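Cellulosomal scaffoldin adaptor protein B (Acetivibrio cellulolyticus, PDB 4U3S) acts as a cellulosomal adaptor scaffoldin, whose third type II cohesin domain, the part described here, probably binds a dockerin module. Local coordinates at residues Lys25-Thr30 with Glu108-Val113; Asn38-Pro43 with Glu86-Leu91; Val45-Asn50 with Gly117-Gln122. One frame throughout, in Å; residues are numbered along the deposited sequence.

Contact 1 of 3, residues Lys25-Thr30 with Glu108-Val113; sequences KINKIT and EETGTV
Ile26 and Gly111 form an antiparallel hydrogen-bonded pair where strands 19-27 and 111-120 run side by side in one sheet of the cohesin β-sandwich. Ile26 N donates to Gly111 O over 2.9 Å, almost straight at 171°, and Gly111 N returns a bond of 3.0 Å to Ile26 O. That second oxygen is gripped twice. The chain of Lys25 bends at its second and fourth torsions and curls back, bringing NZ to 3.0 Å from Ile26 O on the face of the carbonyl plane opposite to Gly111 N; its charge would probably polarise the carbonyl. Gly111 suits its place, since its backbone (phi 147°) leaves no room for a CB beside the carbonyl oxygen of Thr110.

The two sides of the sheet differ, as expected in a sandwich fold. Lys25 and Thr112, both partly exposed, turn to one face. Ile26 turns to the other, where its CG1 meets Val113 CG1 at 4.2 Å; both branched residues also touch Phe32 of the facing sheet, so bulky aliphatic groups fit this place.

Past Asn27 the regular ladder ends, and Thr110 takes over part of the pairing. Its OG1, anti to the carbonyl carbon (chi1 -65°), accepts from Lys28 N at 2.9 Å, while its methyl CG2 lies alongside Asn27 OD1, 3.4 Å away. Asn27 ND2 donates to Glu2 O. Next, Ile29 N donates to Glu109 O at 2.9 Å. The CB and CG of Glu109 run past Ile29 O, CG at 3.3 Å, and the extended side chain carries its carboxylate alongside Thr30, where OE2 accepts a hydrogen bond from Asn31 N.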
loop_
_atom_site.group_PDB
_atom_site.type_symbol
_atom_site.label_atom_id
_atom_site.label_comp_id
_atom_site.label_asym_id
_atom_site.label_seq_id
_atom_site.Cartn_x
_atom_site.Cartn_y
_atom_site.Cartn_z
ATOM N N LYS A 25 16.945 9.901 4.620
ATOM C CA LYS A 25 17.204 11.318 4.390
ATOM C C LYS A 25 17.046 11.602 2.897
ATOM O O LYS A 25 17.441 10.785 2.051
ATOM C CB LYS A 25 18.614 11.666 4.841
ATOM C CG LYS A 25 18.933 13.141 4.773
ATOM C CD LYS A 25 20.407 13.386 4.484
ATOM C CE LYS A 25 20.704 14.877 4.366
ATOM N NZ LYS A 25 19.957 15.549 3.256
ATOM N N ILE A 26 16.406 12.716 2.569
ATOM C CA ILE A 26 16.343 13.187 1.169
ATOM C C ILE A 26 17.098 14.495 0.977
ATOM O O ILE A 26 17.326 15.283 1.919
ATOM C CB ILE A 26 14.904 13.308 0.610
ATOM C CG1 ILE A 26 14.127 14.412 1.327
ATOM C CG2 ILE A 26 14.154 11.978 0.767
ATOM C CD1 ILE A 26 12.764 14.719 0.737
ATOM N N ASN A 27 17.526 14.711 -0.254
ATOM C CA ASN A 27 18.209 15.940 -0.619
ATOM C C ASN A 27 17.631 16.418 -1.914
ATOM O O ASN A 27 17.605 15.684 -2.908
ATOM C CB ASN A 27 19.709 15.737 -0.779
ATOM C CG ASN A 27 20.446 17.052 -0.881
ATOM O OD1 ASN A 27 20.400 17.848 0.042
ATOM N ND2 ASN A 27 21.057 17.312 -2.011
ATOM N N LYS A 28 17.162 17.660 -1.895
ATOM C CA LYS A 28 16.675 18.359 -3.093
ATOM C C LYS A 28 15.615 17.611 -3.908
ATOM O O LYS A 28 15.717 17.540 -5.135
ATOM C CB LYS A 28 17.859 18.766 -3.990
ATOM C CG LYS A 28 18.767 19.793 -3.335
ATOM C CD LYS A 28 20.030 20.013 -4.145
ATOM C CE LYS A 28 20.929 21.030 -3.466
ATOM N NZ LYS A 28 20.441 22.419 -3.680
ATOM N N ILE A 29 14.589 17.113 -3.231
ATOM C CA ILE A 29 13.428 16.508 -3.901
ATOM C C ILE A 29 12.356 17.576 -4.087
ATOM O O ILE A 29 11.709 17.995 -3.114
ATOM C CB ILE A 29 12.904 15.295 -3.152
ATOM C CG1 ILE A 29 14.036 14.308 -2.837
ATOM C CG2 ILE A 29 11.764 14.627 -3.914
ATOM C CD1 ILE A 29 14.773 13.756 -4.049
ATOM N N THR A 30 12.162 18.001 -5.343
ATOM C CA THR A 30 11.293 19.135 -5.626
ATOM C C THR A 30 9.857 18.916 -5.132
ATOM O O THR A 30 9.199 17.974 -5.527
ATOM C CB THR A 30 11.289 19.463 -7.128
ATOM O OG1 THR A 30 12.623 19.804 -7.506
ATOM C CG2 THR A 30 10.349 20.636 -7.450
ATOM N N GLU A 108 8.863 21.342 1.261
ATOM C CA GLU A 108 9.849 20.579 2.019
ATOM C C GLU A 108 10.654 19.758 1.032
ATOM O O GLU A 108 10.078 18.963 0.319
ATOM C CB GLU A 108 9.135 19.646 3.005
ATOM C CG GLU A 108 8.254 20.396 3.972
ATOM C CD GLU A 108 7.551 19.463 4.973
ATOM O OE1 GLU A 108 7.854 18.253 4.985
ATOM O OE2 GLU A 108 6.645 19.917 5.703
ATOM N N GLU A 109 11.956 19.982 0.919
ATOM C CA GLU A 109 12.701 19.297 -0.128
ATOM C C GLU A 109 13.941 18.556 0.321
ATOM O O GLU A 109 14.458 17.713 -0.427
ATOM C CB GLU A 109 13.082 20.310 -1.223
ATOM C CG GLU A 109 11.857 20.976 -1.818
ATOM C CD GLU A 109 12.154 21.966 -2.934
ATOM O OE1 GLU A 109 13.194 22.677 -2.881
ATOM O OE2 GLU A 109 11.314 22.038 -3.851
ATOM N N THR A 110 14.442 18.880 1.501
ATOM C CA THR A 110 15.682 18.341 1.978
ATOM C C THR A 110 15.535 18.133 3.470
ATOM O O THR A 110 15.104 19.043 4.196
ATOM C CB THR A 110 16.866 19.325 1.715
ATOM O OG1 THR A 110 17.068 19.479 0.310
ATOM C CG2 THR A 110 18.150 18.827 2.372
ATOM N N GLY A 111 15.909 16.950 3.935
ATOM C CA GLY A 111 15.897 16.625 5.354
ATOM C C GLY A 111 15.587 15.174 5.628
ATOM O O GLY A 111 15.368 14.373 4.720
ATOM N N THR A 112 15.578 14.837 6.907
ATOM C CA THR A 112 15.263 13.468 7.322
ATOM C C THR A 112 13.774 13.214 7.239
ATOM O O THR A 112 12.971 14.106 7.472
ATOM C CB THR A 112 15.763 13.200 8.735
ATOM O OG1 THR A 112 15.048 14.028 9.650
ATOM C CG2 THR A 112 17.258 13.483 8.868
ATOM N N VAL A 113 13.412 11.979 6.894
ATOM C CA VAL A 113 12.002 11.629 6.704
ATOM C C VAL A 113 11.524 10.479 7.568
ATOM O O VAL A 113 10.317 10.319 7.796
ATOM C CB VAL A 113 11.641 11.353 5.253
ATOM C CG1 VAL A 113 11.931 12.578 4.404
ATOM C CG2 VAL A 113 12.297 10.082 4.710
#

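Contact 2 of 3, residues Asn38-Pro43 with Glu86-Leu91; sequences NIKYDP and EGILNL
The ring of Tyr41 covers Gly87 where strands 32-40 and 88-95 pair antiparallel. Gly87 CA sits over one ring face, 3.7 Å from the ring centroid, in a CH-pi contact. Tyr41 CG occupies the crowded position between backbone N and carbonyl carbon (chi1 64°), and Tyr41 CE1 meets Leu89 CG at 3.6 Å. Packing is tight here: a CB on Gly87 would collide with Tyr41 O and with Pro43 CD. The positive phi of Gly87 fits its place in a G1 β-bulge, where it and Ile88 both face Lys83. Tyr41 N donates to Gly87 O at 2.9 Å, and Ile39 exchanges backbone bonds with Leu89 next along the ladder.

Around Lys40 and Ile88, both partly exposed, the contact is looser. Lys40 arches over the bulge, laying CD 3.9 Å from Ile88 CG1, and its NZ bridges two carbonyls, Glu86 O at 3.0 Å and Tyr41 O at 2.8 Å. Farther along, the same face becomes buried at Asn38 and Asn90: Asn90 ND2 gives Asn38 OD1 a straight bond of 2.9 Å on a lone pair, although the amide planes are 52° apart; Gln36 holds Asn90 OD1. Asn90 also packs against a polar side chain of another protein chain. On the inner face, Leu89 and Leu91 reach strand 111-120 of the other sheet through Phe118 and Val116, and Leu89 also touches Ala48 of strand 46-49.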
loop_
_atom_site.group_PDB
_atom_site.type_symbol
_atom_site.label_atom_id
_atom_site.label_comp_id
_atom_site.label_asym_id
_atom_site.label_seq_id
_atom_site.Cartn_x
_atom_site.Cartn_y
_atom_site.Cartn_z
ATOM N N ASN A 38 11.088 0.480 0.854
ATOM C CA ASN A 38 11.176 -0.914 1.199
ATOM C C ASN A 38 12.634 -1.224 1.534
ATOM O O ASN A 38 13.534 -0.980 0.739
ATOM C CB ASN A 38 10.697 -1.738 0.011
ATOM C CG ASN A 38 10.413 -3.171 0.376
ATOM O OD1 ASN A 38 9.368 -3.466 0.987
ATOM N ND2 ASN A 38 11.349 -4.077 0.022
ATOM N N ILE A 39 12.859 -1.801 2.700
ATOM C CA ILE A 39 14.210 -1.988 3.249
ATOM C C ILE A 39 14.401 -3.454 3.613
ATOM O O ILE A 39 13.518 -4.057 4.230
ATOM C CB ILE A 39 14.387 -1.121 4.494
ATOM C CG1 ILE A 39 14.370 0.370 4.111
ATOM C CG2 ILE A 39 15.662 -1.475 5.237
ATOM C CD1 ILE A 39 14.241 1.294 5.311
ATOM N N LYS A 40 15.551 -3.994 3.229
ATOM C CA LYS A 40 15.924 -5.382 3.471
ATOM C C LYS A 40 17.063 -5.411 4.466
ATOM O O LYS A 40 18.073 -4.711 4.277
ATOM C CB LYS A 40 16.388 -6.051 2.161
ATOM C CG LYS A 40 16.713 -7.538 2.295
ATOM C CD LYS A 40 15.442 -8.366 2.506
ATOM C CE LYS A 40 15.708 -9.853 2.726
ATOM N NZ LYS A 40 16.294 -10.156 4.059
ATOM N N TYR A 41 16.899 -6.230 5.494
ATOM C CA TYR A 41 17.948 -6.489 6.489
ATOM C C TYR A 41 17.969 -7.986 6.790
ATOM O O TYR A 41 17.069 -8.720 6.389
ATOM C CB TYR A 41 17.694 -5.682 7.769
ATOM C CG TYR A 41 16.426 -6.022 8.543
ATOM C CD1 TYR A 41 15.171 -5.620 8.107
ATOM C CD2 TYR A 41 16.498 -6.745 9.731
ATOM C CE1 TYR A 41 14.014 -5.930 8.821
ATOM C CE2 TYR A 41 15.343 -7.059 10.449
ATOM C CZ TYR A 41 14.110 -6.644 9.987
ATOM O OH TYR A 41 12.962 -6.954 10.692
ATOM N N ASP A 42 19.015 -8.433 7.472
ATOM C CA ASP A 42 19.152 -9.834 7.872
ATOM C C ASP A 42 18.594 -9.980 9.279
ATOM O O ASP A 42 19.241 -9.521 10.242
ATOM C CB ASP A 42 20.634 -10.242 7.881
ATOM C CG ASP A 42 20.821 -11.711 8.141
ATOM O OD1 ASP A 42 19.912 -12.355 8.701
ATOM O OD2 ASP A 42 21.891 -12.236 7.773
ATOM N N PRO A 43 17.418 -10.616 9.417
ATOM C CA PRO A 43 16.760 -10.680 10.730
ATOM C C PRO A 43 17.441 -11.581 11.753
ATOM O O PRO A 43 17.046 -11.581 12.923
ATOM C CB PRO A 43 15.360 -11.214 10.395
ATOM C CG PRO A 43 15.552 -12.050 9.193
ATOM C CD PRO A 43 16.705 -11.431 8.414
ATOM N N GLU A 86 11.222 -12.181 7.358
ATOM C CA GLU A 86 11.957 -12.156 6.097
ATOM C C GLU A 86 12.924 -10.990 6.061
ATOM O O GLU A 86 13.552 -10.733 5.019
ATOM C CB GLU A 86 10.977 -12.007 4.939
ATOM C CG GLU A 86 9.946 -13.111 4.856
ATOM C CD GLU A 86 8.954 -12.893 3.735
ATOM O OE1 GLU A 86 9.340 -12.304 2.702
ATOM O OE2 GLU A 86 7.786 -13.306 3.893
ATOM N N GLY A 87 13.017 -10.244 7.156
ATOM C CA GLY A 87 13.845 -9.045 7.189
ATOM C C GLY A 87 13.448 -7.988 6.183
ATOM O O GLY A 87 14.310 -7.432 5.489
ATOM N N ILE A 88 12.147 -7.718 6.073
ATOM C CA ILE A 88 11.662 -6.655 5.183
ATOM C C ILE A 88 10.874 -5.644 5.998
ATOM O O ILE A 88 9.946 -6.039 6.716
ATOM C CB ILE A 88 10.768 -7.173 4.041
ATOM C CG1 ILE A 88 11.609 -7.990 3.071
ATOM C CG2 ILE A 88 10.145 -5.996 3.265
ATOM C CD1 ILE A 88 10.829 -8.973 2.242
ATOM N N LEU A 89 11.271 -4.371 5.911
ATOM C CA LEU A 89 10.446 -3.259 6.391
ATOM C C LEU A 89 9.891 -2.485 5.203
ATOM O O LEU A 89 10.566 -2.307 4.167
ATOM C CB LEU A 89 11.247 -2.293 7.245
ATOM C CG LEU A 89 12.045 -2.895 8.395
ATOM C CD1 LEU A 89 12.770 -1.794 9.148
ATOM C CD2 LEU A 89 11.135 -3.734 9.290
ATOM N N ASN A 90 8.641 -2.057 5.351
ATOM C CA ASN A 90 8.048 -1.154 4.409
ATOM C C ASN A 90 7.376 -0.012 5.154
ATOM O O ASN A 90 6.468 -0.231 5.955
ATOM C CB ASN A 90 7.065 -1.893 3.532
ATOM C CG ASN A 90 6.699 -1.084 2.331
ATOM O OD1 ASN A 90 5.871 -0.188 2.408
ATOM N ND2 ASN A 90 7.322 -1.380 1.215
ATOM N N LEU A 91 7.869 1.187 4.898
ATOM C CA LEU A 91 7.544 2.388 5.668
ATOM C C LEU A 91 7.012 3.429 4.718
ATOM O O LEU A 91 7.502 3.559 3.609
ATOM C CB LEU A 91 8.854 2.945 6.252
ATOM C CG LEU A 91 9.875 1.997 6.874
ATOM C CD1 LEU A 91 11.180 2.713 7.119
ATOM C CD2 LEU A 91 9.262 1.578 8.191
#

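Contact 3 of 3, residues Val45-Asn50 with Gly117-Gln122; sequences VLQAVN and GFKALQ
Strands 46-49 and 117-120 pair antiparallel within one sheet of the cohesin β-sandwich, with Gln47 and Lys119 exchanging backbone hydrogen bonds of 2.8 Å in each direction, from Gln47 N to Lys119 O and from Lys119 N to Gln47 O. Val49 N donates to Gly117 O at 2.9 Å, and the return bond from Gly117 N is weak. Glycine is apt at position 117, where a CB would clash with Val49 O.

Leu46, Ala48 and Phe118 turn inward. With CG anti to the carbonyl carbon (chi1 -59°), Leu46 sets CD1 against Phe118 CB and CD2 near Ala120 CA. The leucine side chain crosses that of Phe118 at about a right angle, its CB 4.0 Å from Phe118 CD1, while small Ala48 leaves its CB 4.2 Å from Phe118 CE1, making room for the ring beside the backbone. On the outer face, Gln47 and Lys119 lie side by side, an apt pair for a partly exposed surface, and Leu121 CD2 packs on Gln47 CB.

Just before strand 46-49 begins, Val45 O accepts a hydrogen bond of 2.7 Å from Leu121 N and a weaker one from Gln122 N, and Gln122 crosses Val45 to hydrogen-bond Thr44 O through NE2.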
loop_
_atom_site.group_PDB
_atom_site.type_symbol
_atom_site.label_atom_id
_atom_site.label_comp_id
_atom_site.label_asym_id
_atom_site.label_seq_id
_atom_site.Cartn_x
_atom_site.Cartn_y
_atom_site.Cartn_z
ATOM N N VAL A 45 20.711 -11.210 12.162
ATOM C CA VAL A 45 21.798 -10.329 12.624
ATOM C C VAL A 45 21.255 -9.076 13.302
ATOM O O VAL A 45 21.806 -8.635 14.320
ATOM C CB VAL A 45 22.719 -9.938 11.450
ATOM C CG1 VAL A 45 23.879 -9.087 11.934
ATOM C CG2 VAL A 45 23.241 -11.180 10.744
ATOM N N LEU A 46 20.165 -8.512 12.766
ATOM C CA LEU A 46 19.623 -7.268 13.275
ATOM C C LEU A 46 18.138 -7.428 13.559
ATOM O O LEU A 46 17.427 -8.044 12.779
ATOM C CB LEU A 46 19.833 -6.126 12.274
ATOM C CG LEU A 46 21.255 -5.781 11.851
ATOM C CD1 LEU A 46 21.241 -4.647 10.842
ATOM C CD2 LEU A 46 22.136 -5.426 13.038
ATOM N N GLN A 47 17.695 -6.891 14.695
ATOM C CA GLN A 47 16.281 -6.851 15.048
ATOM C C GLN A 47 15.795 -5.425 14.884
ATOM O O GLN A 47 16.332 -4.500 15.520
ATOM C CB GLN A 47 16.109 -7.275 16.506
ATOM C CG GLN A 47 14.697 -7.195 17.013
ATOM C CD GLN A 47 14.615 -7.518 18.485
ATOM O OE1 GLN A 47 15.499 -7.148 19.266
ATOM N NE2 GLN A 47 13.593 -8.261 18.868
ATOM N N ALA A 48 14.764 -5.243 14.060
ATOM C CA ALA A 48 14.163 -3.938 13.899
ATOM C C ALA A 48 13.446 -3.521 15.189
ATOM O O ALA A 48 12.681 -4.312 15.746
ATOM C CB ALA A 48 13.179 -3.958 12.735
ATOM N N VAL A 49 13.708 -2.291 15.653
ATOM C CA VAL A 49 13.130 -1.740 16.887
ATOM C C VAL A 49 12.850 -0.259 16.711
ATOM O O VAL A 49 13.378 0.382 15.787
ATOM C CB VAL A 49 14.048 -1.888 18.121
ATOM C CG1 VAL A 49 14.437 -3.338 18.341
ATOM C CG2 VAL A 49 15.305 -1.023 17.982
ATOM N N ASN A 50 12.001 0.283 17.571
ATOM C CA ASN A 50 11.791 1.722 17.579
ATOM C C ASN A 50 13.087 2.355 18.063
ATOM O O ASN A 50 13.593 1.962 19.103
ATOM C CB ASN A 50 10.611 2.085 18.487
ATOM C CG ASN A 50 10.388 3.567 18.576
ATOM O OD1 ASN A 50 11.216 4.288 19.078
ATOM N ND2 ASN A 50 9.242 4.025 18.104
ATOM N N GLY A 117 15.173 1.741 14.019
ATOM C CA GLY A 117 16.209 1.260 14.915
ATOM C C GLY A 117 16.570 -0.167 14.550
ATOM O O GLY A 117 15.721 -0.932 14.110
ATOM N N PHE A 118 17.839 -0.527 14.705
ATOM C CA PHE A 118 18.279 -1.913 14.555
ATOM C C PHE A 118 19.145 -2.326 15.755
ATOM O O PHE A 118 20.200 -1.725 16.019
ATOM C CB PHE A 118 19.070 -2.096 13.272
ATOM C CG PHE A 118 18.234 -1.996 12.020
ATOM C CD1 PHE A 118 17.339 -3.008 11.681
ATOM C CD2 PHE A 118 18.342 -0.901 11.173
ATOM C CE1 PHE A 118 16.573 -2.926 10.521
ATOM C CE2 PHE A 118 17.573 -0.814 10.036
ATOM C CZ PHE A 118 16.706 -1.838 9.691
ATOM N N LYS A 119 18.703 -3.340 16.486
ATOM C CA LYS A 119 19.481 -3.866 17.601
ATOM C C LYS A 119 20.262 -5.060 17.101
ATOM O O LYS A 119 19.720 -5.938 16.435
ATOM C CB LYS A 119 18.580 -4.269 18.761
ATOM C CG LYS A 119 19.363 -4.869 19.903
ATOM C CD LYS A 119 18.473 -5.521 20.930
ATOM C CE LYS A 119 17.860 -4.499 21.859
ATOM N NZ LYS A 119 17.323 -5.199 23.050
ATOM N N ALA A 120 21.554 -5.076 17.386
ATOM C CA ALA A 120 22.404 -6.175 16.960
ATOM C C ALA A 120 22.122 -7.450 17.749
ATOM O O ALA A 120 22.085 -7.440 18.979
ATOM C CB ALA A 120 23.868 -5.784 17.075
ATOM N N LEU A 121 21.884 -8.536 17.025
ATOM C CA LEU A 121 21.700 -9.863 17.610
ATOM C C LEU A 121 23.001 -10.621 17.537
ATOM O O LEU A 121 23.303 -11.407 18.421
ATOM C CB LEU A 121 20.642 -10.652 16.838
ATOM C CG LEU A 121 19.286 -9.954 16.712
ATOM C CD1 LEU A 121 18.353 -10.773 15.833
ATOM C CD2 LEU A 121 18.679 -9.717 18.090
ATOM N N GLN A 122 23.740 -10.408 16.447
ATOM C CA GLN A 122 25.071 -10.968 16.272
ATOM C C GLN A 122 26.003 -9.859 15.841
ATOM O O GLN A 122 25.575 -8.827 15.326
ATOM C CB GLN A 122 25.102 -12.027 15.180
ATOM C CG GLN A 122 24.101 -13.163 15.277
ATOM C CD GLN A 122 24.254 -14.106 14.085
ATOM O OE1 GLN A 122 25.308 -14.722 13.899
ATOM N NE2 GLN A 122 23.225 -14.199 13.262
#

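How the contacts relate
Contacts 1 and 3 share strand 111-120, which pairs with strand 19-27, sampled by contact 1 near the start of 111-120, and with strand 46-49 in contact 3 near its end; their centres are about 26 Å apart, on opposite sides of the chain's centre. Contact 2 belongs to the other sheet and lies nested within the chain loop closed by contact 1, their nearest atoms about 8 Å apart. Contacts 2 and 3, with centres about 11 Å apart, touch across the sandwich: Tyr41 CG lies 3.7 Å from Phe118 CE1, the ring planes inclined at about 55°, and Tyr41 OH is 3.6 Å from Ala48 CB. Of the three, contact 2 alone touches the other protein chain, at Asn90.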